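Local atomic coordinates of ficolin-3 (Homo sapiens, PDB entry 2J5Z), a protein that acts as a lectin of innate immunity, binding sugars such as galactose through the calcium-containing fibrinogen-like domain that follows its collagen-like region. Residues 8-18 / 30-41. Sequence-based numbering, arbitrary orientation.
Sequences CQEGPRNCREL and HLCLPEGRALPV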
ATOM      1  N   CYS A   8      10.851  -1.917 -22.139  1.00 45.77           N
ATOM      2  CA  CYS A   8      10.415  -3.174 -21.462  1.00 45.32           C
ATOM      3  C   CYS A   8      11.351  -4.327 -21.776  1.00 46.61           C
ATOM      4  O   CYS A   8      11.153  -5.048 -22.755  1.00 46.15           O
ATOM      5  CB  CYS A   8       9.016  -3.554 -21.915  1.00 44.27           C
ATOM      6  SG  CYS A   8       8.128  -4.548 -20.744  1.00 40.12           S
ATOM      7  N   GLN A   9      12.378  -4.242 -20.732  1.00 48.13           N
ATOM      8  CA  GLN A   9      13.613  -5.010 -20.843  1.00 49.33           C
ATOM      9  C   GLN A   9      13.416  -6.450 -20.379  1.00 49.53           C
ATOM     10  O   GLN A   9      14.102  -6.917 -19.470  1.00 50.10           O
ATOM     11  CB  GLN A   9      14.134  -4.984 -22.282  1.00 50.04           C
ATOM     12  CG  GLN A   9      14.056  -3.618 -22.946  1.00 51.20           C
ATOM     13  CD  GLN A   9      15.330  -2.814 -22.778  1.00 52.16           C
ATOM     14  OE1 GLN A   9      16.140  -3.102 -21.895  1.00 52.80           O
ATOM     15  NE2 GLN A   9      15.513  -1.805 -23.622  1.00 52.35           N
ATOM     16  N   GLU A  10      12.476  -7.148 -21.008  1.00 49.30           N
ATOM     17  CA  GLU A  10      12.251  -8.560 -20.718  1.00 48.50           C
ATOM     18  C   GLU A  10      10.983  -8.776 -19.897  1.00 47.24           C
ATOM     19  O   GLU A  10       9.899  -8.981 -20.444  1.00 47.93           O
ATOM     20  CB  GLU A  10      12.196  -9.377 -22.010  1.00 49.11           C
ATOM     21  CG  GLU A  10      11.523  -8.662 -23.168  1.00 50.50           C
ATOM     22  CD  GLU A  10      10.236  -9.338 -23.598  1.00 51.37           C
ATOM     23  OE1 GLU A  10      10.052 -10.530 -23.271  1.00 51.77           O
ATOM     24  OE2 GLU A  10       9.409  -8.679 -24.262  1.00 52.02           O
ATOM     25  N   GLY A  11      11.135  -8.726 -18.578  1.00 45.42           N
ATOM     26  CA  GLY A  11      10.053  -9.036 -17.645  1.00 42.46           C
ATOM     27  C   GLY A  11       9.256 -10.315 -17.821  1.00 40.22           C
ATOM     28  O   GLY A  11       9.354 -10.990 -18.847  1.00 40.34           O
ATOM     29  N   PRO A  12       8.449 -10.648 -16.799  1.00 38.04           N
ATOM     30  CA  PRO A  12       7.551 -11.797 -16.748  1.00 35.79           C
ATOM     31  C   PRO A  12       6.254 -11.534 -17.497  1.00 33.46           C
ATOM     32  O   PRO A  12       5.817 -10.390 -17.603  1.00 33.76           O
ATOM     33  CB  PRO A  12       7.255 -11.939 -15.253  1.00 36.36           C
ATOM     34  CG  PRO A  12       7.357 -10.538 -14.730  1.00 37.15           C
ATOM     35  CD  PRO A  12       8.398  -9.846 -15.561  1.00 38.00           C
ATOM     36  N   ARG A  13       5.621 -12.599 -17.976  0.50 32.53           N
ATOM     37  CA  ARG A  13       4.430 -12.476 -18.812  0.50 31.21           C
ATOM     38  C   ARG A  13       3.109 -12.597 -18.041  0.50 29.79           C
ATOM     39  O   ARG A  13       2.041 -12.282 -18.572  0.50 29.20           O
ATOM     40  CB  ARG A  13       4.491 -13.498 -19.950  0.50 32.14           C
ATOM     41  CG  ARG A  13       5.772 -13.396 -20.768  0.50 33.41           C
ATOM     42  CD  ARG A  13       5.981 -14.605 -21.667  0.50 34.79           C
ATOM     43  NE  ARG A  13       6.200 -15.834 -20.910  0.50 35.52           N
ATOM     44  CZ  ARG A  13       6.788 -16.919 -21.406  0.50 35.99           C
ATOM     45  NH1 ARG A  13       7.226 -16.925 -22.659  0.50 35.89           N
ATOM     46  NH2 ARG A  13       6.948 -17.997 -20.647  0.50 36.16           N
ATOM     47  N   ASN A  14       3.186 -13.055 -16.794  1.00 27.89           N
ATOM     48  CA  ASN A  14       2.009 -13.140 -15.932  1.00 25.95           C
ATOM     49  C   ASN A  14       2.399 -13.350 -14.476  1.00 22.95           C
ATOM     50  O   ASN A  14       3.581 -13.430 -14.161  1.00 22.36           O
ATOM     51  CB  ASN A  14       1.086 -14.266 -16.387  1.00 25.27           C
ATOM     52  CG  ASN A  14       1.796 -15.604 -16.494  1.00 27.23           C
ATOM     53  OD1 ASN A  14       2.510 -16.032 -15.575  1.00 26.81           O
ATOM     54  ND2 ASN A  14       1.588 -16.287 -17.612  1.00 27.83           N
ATOM     55  N   CYS A  15       1.406 -13.434 -13.599  1.00 21.09           N
ATOM     56  CA  CYS A  15       1.685 -13.591 -12.168  1.00 20.70           C
ATOM     57  C   CYS A  15       2.161 -15.002 -11.834  1.00 21.31           C
ATOM     58  O   CYS A  15       2.910 -15.192 -10.864  1.00 21.52           O
ATOM     59  CB  CYS A  15       0.472 -13.206 -11.312  1.00 19.81           C
ATOM     60  SG  CYS A  15       0.047 -11.445 -11.372  1.00 18.10           S
ATOM     61  N   ARG A  16       1.755 -15.987 -12.630  1.00 22.43           N
ATOM     62  CA  ARG A  16       2.206 -17.364 -12.393  1.00 24.64           C
ATOM     63  C   ARG A  16       3.712 -17.461 -12.557  1.00 24.73           C
ATOM     64  O   ARG A  16       4.383 -18.140 -11.783  1.00 25.10           O
ATOM     65  CB  ARG A  16       1.555 -18.371 -13.340  1.00 25.87           C
ATOM     66  CG  ARG A  16       0.083 -18.223 -13.545  1.00 29.34           C
ATOM     67  CD  ARG A  16      -0.430 -19.322 -14.479  1.00 33.32           C
ATOM     68  NE  ARG A  16      -0.790 -20.519 -13.726  1.00 36.10           N
ATOM     69  CZ  ARG A  16      -1.751 -21.368 -14.082  1.00 37.76           C
ATOM     70  NH1 ARG A  16      -2.458 -21.153 -15.183  1.00 38.56           N
ATOM     71  NH2 ARG A  16      -2.018 -22.424 -13.325  1.00 38.36           N
ATOM     72  N   GLU A  17       4.243 -16.778 -13.568  0.50 24.50           N
ATOM     73  CA  GLU A  17       5.677 -16.804 -13.836  0.50 24.58           C
ATOM     74  C   GLU A  17       6.484 -16.119 -12.735  0.50 24.15           C
ATOM     75  O   GLU A  17       7.582 -16.563 -12.394  0.50 24.60           O
ATOM     76  CB  GLU A  17       5.990 -16.188 -15.208  0.50 24.93           C
ATOM     77  CG  GLU A  17       5.684 -17.122 -16.369  0.50 25.68           C
ATOM     78  CD  GLU A  17       6.017 -16.530 -17.728  0.50 26.71           C
ATOM     79  OE1 GLU A  17       6.565 -15.407 -17.787  0.50 27.64           O
ATOM     80  OE2 GLU A  17       5.730 -17.196 -18.745  0.50 27.64           O
ATOM     81  N   LEU A  18       5.937 -15.039 -12.184  1.00 23.24           N
ATOM     82  CA  LEU A  18       6.566 -14.350 -11.074  1.00 22.46           C
ATOM     83  C   LEU A  18       6.620 -15.284  -9.870  1.00 21.76           C
ATOM     84  O   LEU A  18       7.650 -15.382  -9.208  1.00 22.02           O
ATOM     85  CB  LEU A  18       5.801 -13.064 -10.714  1.00 21.59           C
ATOM     86  CG  LEU A  18       6.185 -11.873 -11.597  1.00 21.88           C
ATOM     87  CD1 LEU A  18       5.128 -10.767 -11.526  1.00 21.11           C
ATOM     88  CD2 LEU A  18       7.565 -11.363 -11.186  1.00 21.91           C
ATOM     89  N   HIS A  30       5.569  -5.545 -11.833  1.00 21.28           N
ATOM     90  CA  HIS A  30       5.509  -5.173 -13.251  1.00 23.46           C
ATOM     91  C   HIS A  30       5.526  -6.392 -14.166  1.00 23.72           C
ATOM     92  O   HIS A  30       6.330  -7.314 -13.974  1.00 24.63           O
ATOM     93  CB  HIS A  30       6.639  -4.214 -13.582  1.00 25.74           C
ATOM     94  CG  HIS A  30       6.420  -2.839 -13.043  1.00 28.46           C
ATOM     95  ND1 HIS A  30       6.083  -1.771 -13.845  1.00 31.04           N
ATOM     96  CD2 HIS A  30       6.449  -2.365 -11.776  1.00 29.54           C
ATOM     97  CE1 HIS A  30       5.937  -0.692 -13.097  1.00 30.88           C
ATOM     98  NE2 HIS A  30       6.151  -1.026 -11.837  1.00 30.69           N
ATOM     99  N   LEU A  31       4.613  -6.418 -15.132  1.00 23.11           N
ATOM    100  CA  LEU A  31       4.638  -7.431 -16.178  1.00 24.10           C
ATOM    101  C   LEU A  31       5.171  -6.752 -17.426  1.00 24.80           C
ATOM    102  O   LEU A  31       5.035  -5.545 -17.575  1.00 23.61           O
ATOM    103  CB  LEU A  31       3.239  -7.959 -16.496  1.00 24.75           C
ATOM    104  CG  LEU A  31       2.350  -8.559 -15.414  1.00 25.71           C
ATOM    105  CD1 LEU A  31       1.127  -9.215 -16.042  1.00 25.09           C
ATOM    106  CD2 LEU A  31       3.134  -9.565 -14.583  1.00 25.08           C
ATOM    107  N   CYS A  32       5.791  -7.524 -18.305  1.00 25.57           N
ATOM    108  CA  CYS A  32       6.195  -7.000 -19.606  1.00 26.83           C
ATOM    109  C   CYS A  32       5.180  -7.523 -20.610  1.00 25.36           C
ATOM    110  O   CYS A  32       5.108  -8.723 -20.870  1.00 24.61           O
ATOM    111  CB  CYS A  32       7.620  -7.434 -19.970  1.00 29.14           C
ATOM    112  SG  CYS A  32       8.374  -6.468 -21.342  1.00 33.98           S
ATOM    113  N   LEU A  33       4.362  -6.614 -21.131  1.00 24.37           N
ATOM    114  CA  LEU A  33       3.336  -6.957 -22.108  1.00 23.29           C
ATOM    115  C   LEU A  33       3.942  -7.375 -23.443  1.00 22.90           C
ATOM    116  O   LEU A  33       5.065  -6.987 -23.771  1.00 22.41           O
ATOM    117  CB  LEU A  33       2.403  -5.768 -22.328  1.00 23.25           C
ATOM    118  CG  LEU A  33       1.600  -5.301 -21.110  1.00 23.61           C
ATOM    119  CD1 LEU A  33       0.864  -4.032 -21.446  1.00 23.30           C
ATOM    120  CD2 LEU A  33       0.626  -6.383 -20.701  1.00 24.00           C
ATOM    121  N   PRO A  34       3.197  -8.171 -24.218  1.00 22.18           N
ATOM    122  CA  PRO A  34       3.682  -8.662 -25.510  1.00 22.66           C
ATOM    123  C   PRO A  34       4.244  -7.542 -26.391  1.00 22.36           C
ATOM    124  O   PRO A  34       5.219  -7.760 -27.115  1.00 22.96           O
ATOM    125  CB  PRO A  34       2.428  -9.264 -26.142  1.00 22.04           C
ATOM    126  CG  PRO A  34       1.607  -9.708 -24.969  1.00 22.95           C
ATOM    127  CD  PRO A  34       1.851  -8.684 -23.898  1.00 23.05           C
ATOM    128  N   GLU A  35       3.658  -6.349 -26.316  1.00 21.87           N
ATOM    129  CA  GLU A  35       4.126  -5.227 -27.149  1.00 20.98           C
ATOM    130  C   GLU A  35       5.380  -4.542 -26.595  1.00 20.99           C
ATOM    131  O   GLU A  35       5.881  -3.585 -27.184  1.00 20.28           O
ATOM    132  CB  GLU A  35       3.009  -4.193 -27.391  1.00 20.44           C
ATOM    133  CG  GLU A  35       2.787  -3.207 -26.241  1.00 19.80           C
ATOM    134  CD  GLU A  35       1.695  -2.195 -26.535  1.00 19.97           C
ATOM    135  OE1 GLU A  35       0.984  -2.347 -27.562  1.00 17.11           O
ATOM    136  OE2 GLU A  35       1.538  -1.246 -25.731  1.00 19.66           O
ATOM    137  N   GLY A  36       5.874  -5.020 -25.457  1.00 20.66           N
ATOM    138  CA  GLY A  36       7.103  -4.481 -24.876  1.00 21.22           C
ATOM    139  C   GLY A  36       6.892  -3.272 -23.987  1.00 21.45           C
ATOM    140  O   GLY A  36       7.766  -2.410 -23.877  1.00 22.74           O
ATOM    141  N   ARG A  37       5.730  -3.208 -23.345  1.00 20.58           N
ATOM    142  CA  ARG A  37       5.398  -2.121 -22.437  1.00 19.46           C
ATOM    143  C   ARG A  37       5.237  -2.695 -21.030  1.00 19.83           C
ATOM    144  O   ARG A  37       4.625  -3.744 -20.854  1.00 19.89           O
ATOM    145  CB  ARG A  37       4.104  -1.448 -22.895  1.00 18.76           C
ATOM    146  CG  ARG A  37       3.480  -0.484 -21.900  1.00 17.08           C
ATOM    147  CD  ARG A  37       2.275   0.244 -22.514  1.00 17.07           C
ATOM    148  NE  ARG A  37       1.188  -0.634 -22.979  1.00 17.68           N
ATOM    149  CZ  ARG A  37       0.097  -0.920 -22.268  1.00 18.65           C
ATOM    150  NH1 ARG A  37      -0.044  -0.422 -21.043  1.00 19.36           N
ATOM    151  NH2 ARG A  37      -0.851  -1.724 -22.767  1.00 16.93           N
ATOM    152  N   ALA A  38       5.807  -2.021 -20.040  1.00 20.95           N
ATOM    153  CA  ALA A  38       5.707  -2.493 -18.657  1.00 20.75           C
ATOM    154  C   ALA A  38       4.388  -2.052 -18.061  1.00 20.32           C
ATOM    155  O   ALA A  38       3.954  -0.919 -18.258  1.00 19.82           O
ATOM    156  CB  ALA A  38       6.861  -1.973 -17.816  1.00 22.56           C
ATOM    157  N   LEU A  39       3.756  -2.945 -17.309  1.00 19.12           N
ATOM    158  CA  LEU A  39       2.459  -2.642 -16.723  1.00 18.56           C
ATOM    159  C   LEU A  39       2.470  -3.071 -15.262  1.00 17.45           C
ATOM    160  O   LEU A  39       2.747  -4.227 -14.993  1.00 17.73           O
ATOM    161  CB  LEU A  39       1.381  -3.442 -17.460  1.00 18.24           C
ATOM    162  CG  LEU A  39      -0.060  -3.353 -16.938  1.00 19.49           C
ATOM    163  CD1 LEU A  39      -0.605  -1.962 -17.091  1.00 19.85           C
ATOM    164  CD2 LEU A  39      -0.971  -4.377 -17.615  1.00 20.64           C
ATOM    165  N   PRO A  40       2.196  -2.143 -14.326  1.00 16.99           N
ATOM    166  CA  PRO A  40       2.018  -2.567 -12.928  1.00 16.13           C
ATOM    167  C   PRO A  40       0.700  -3.320 -12.776  1.00 15.28           C
ATOM    168  O   PRO A  40      -0.332  -2.877 -13.287  1.00 14.19           O
ATOM    169  CB  PRO A  40       1.945  -1.239 -12.154  1.00 16.82           C
ATOM    170  CG  PRO A  40       2.399  -0.185 -13.136  1.00 16.61           C
ATOM    171  CD  PRO A  40       2.024  -0.691 -14.472  1.00 17.40           C
ATOM    172  N   VAL A  41       0.733  -4.443 -12.061  1.00 14.10           N
ATOM    173  CA  VAL A  41      -0.465  -5.243 -11.822  1.00 13.22           C
ATOM    174  C   VAL A  41      -0.382  -5.797 -10.414  1.00 13.09           C
ATOM    175  O   VAL A  41       0.716  -5.945  -9.871  1.00 14.29           O
ATOM    176  CB  VAL A  41      -0.557  -6.472 -12.776  1.00 14.03           C
ATOM    177  CG1 VAL A  41      -0.579  -6.027 -14.245  1.00 15.00           C
ATOM    178  CG2 VAL A  41       0.598  -7.408 -12.507  1.00 14.07           C
TER
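In the N-terminal part of the fibrinogen-like domain, the disulfide between Cys-8 and Cys-32 ties the start of the modelled chain to the end of strand 28-32, beside the type I turn Leu-33 to Gly-36 that leads into the antiparallel strand 38-44. Each sulfur is turned away from its own backbone N, where it meets the other. The CB-SG-SG-CB torsion is modelled near trans, 173°, far from the usual ±90°; together with overlaps of Cys-8 CB with Gly-36 and of Cys-32 CB with Glu-10 O, this makes the conformation of the bridge doubtful, although the bond itself is seen. Ala-38 CB lies beside the bridge, 4.1 Å from Cys-8 SG.

Further along, Cys-32 N donates to Pro-12 O (3.0 Å, 164° at the hydrogen), which also receives a CA-H...O contact from Leu-31. The pyrrolidine ring of Pro-12 brings CG to 3.5 Å from His-30 O. Helix 15-20 then begins with Asn-14 as N-cap, its OD1 accepting from Glu-17 N at 2.8 Å.

Leu-31 fills the angle between loop and helix: CD1 packs on Asn-14 CA, while CD2 lies 3.9 Å from Asn-14 C. Leu-53 of strand 52-58 adjoins Leu-31, Val-41 and Cys-15, whose disulfide to Cys-43 makes a second covalent link to the sheet. At the helix, the Leu-18 and Leu-31 side chains cross at a slant, with Leu-18 CD1 3.8 Å from Leu-31 CD2.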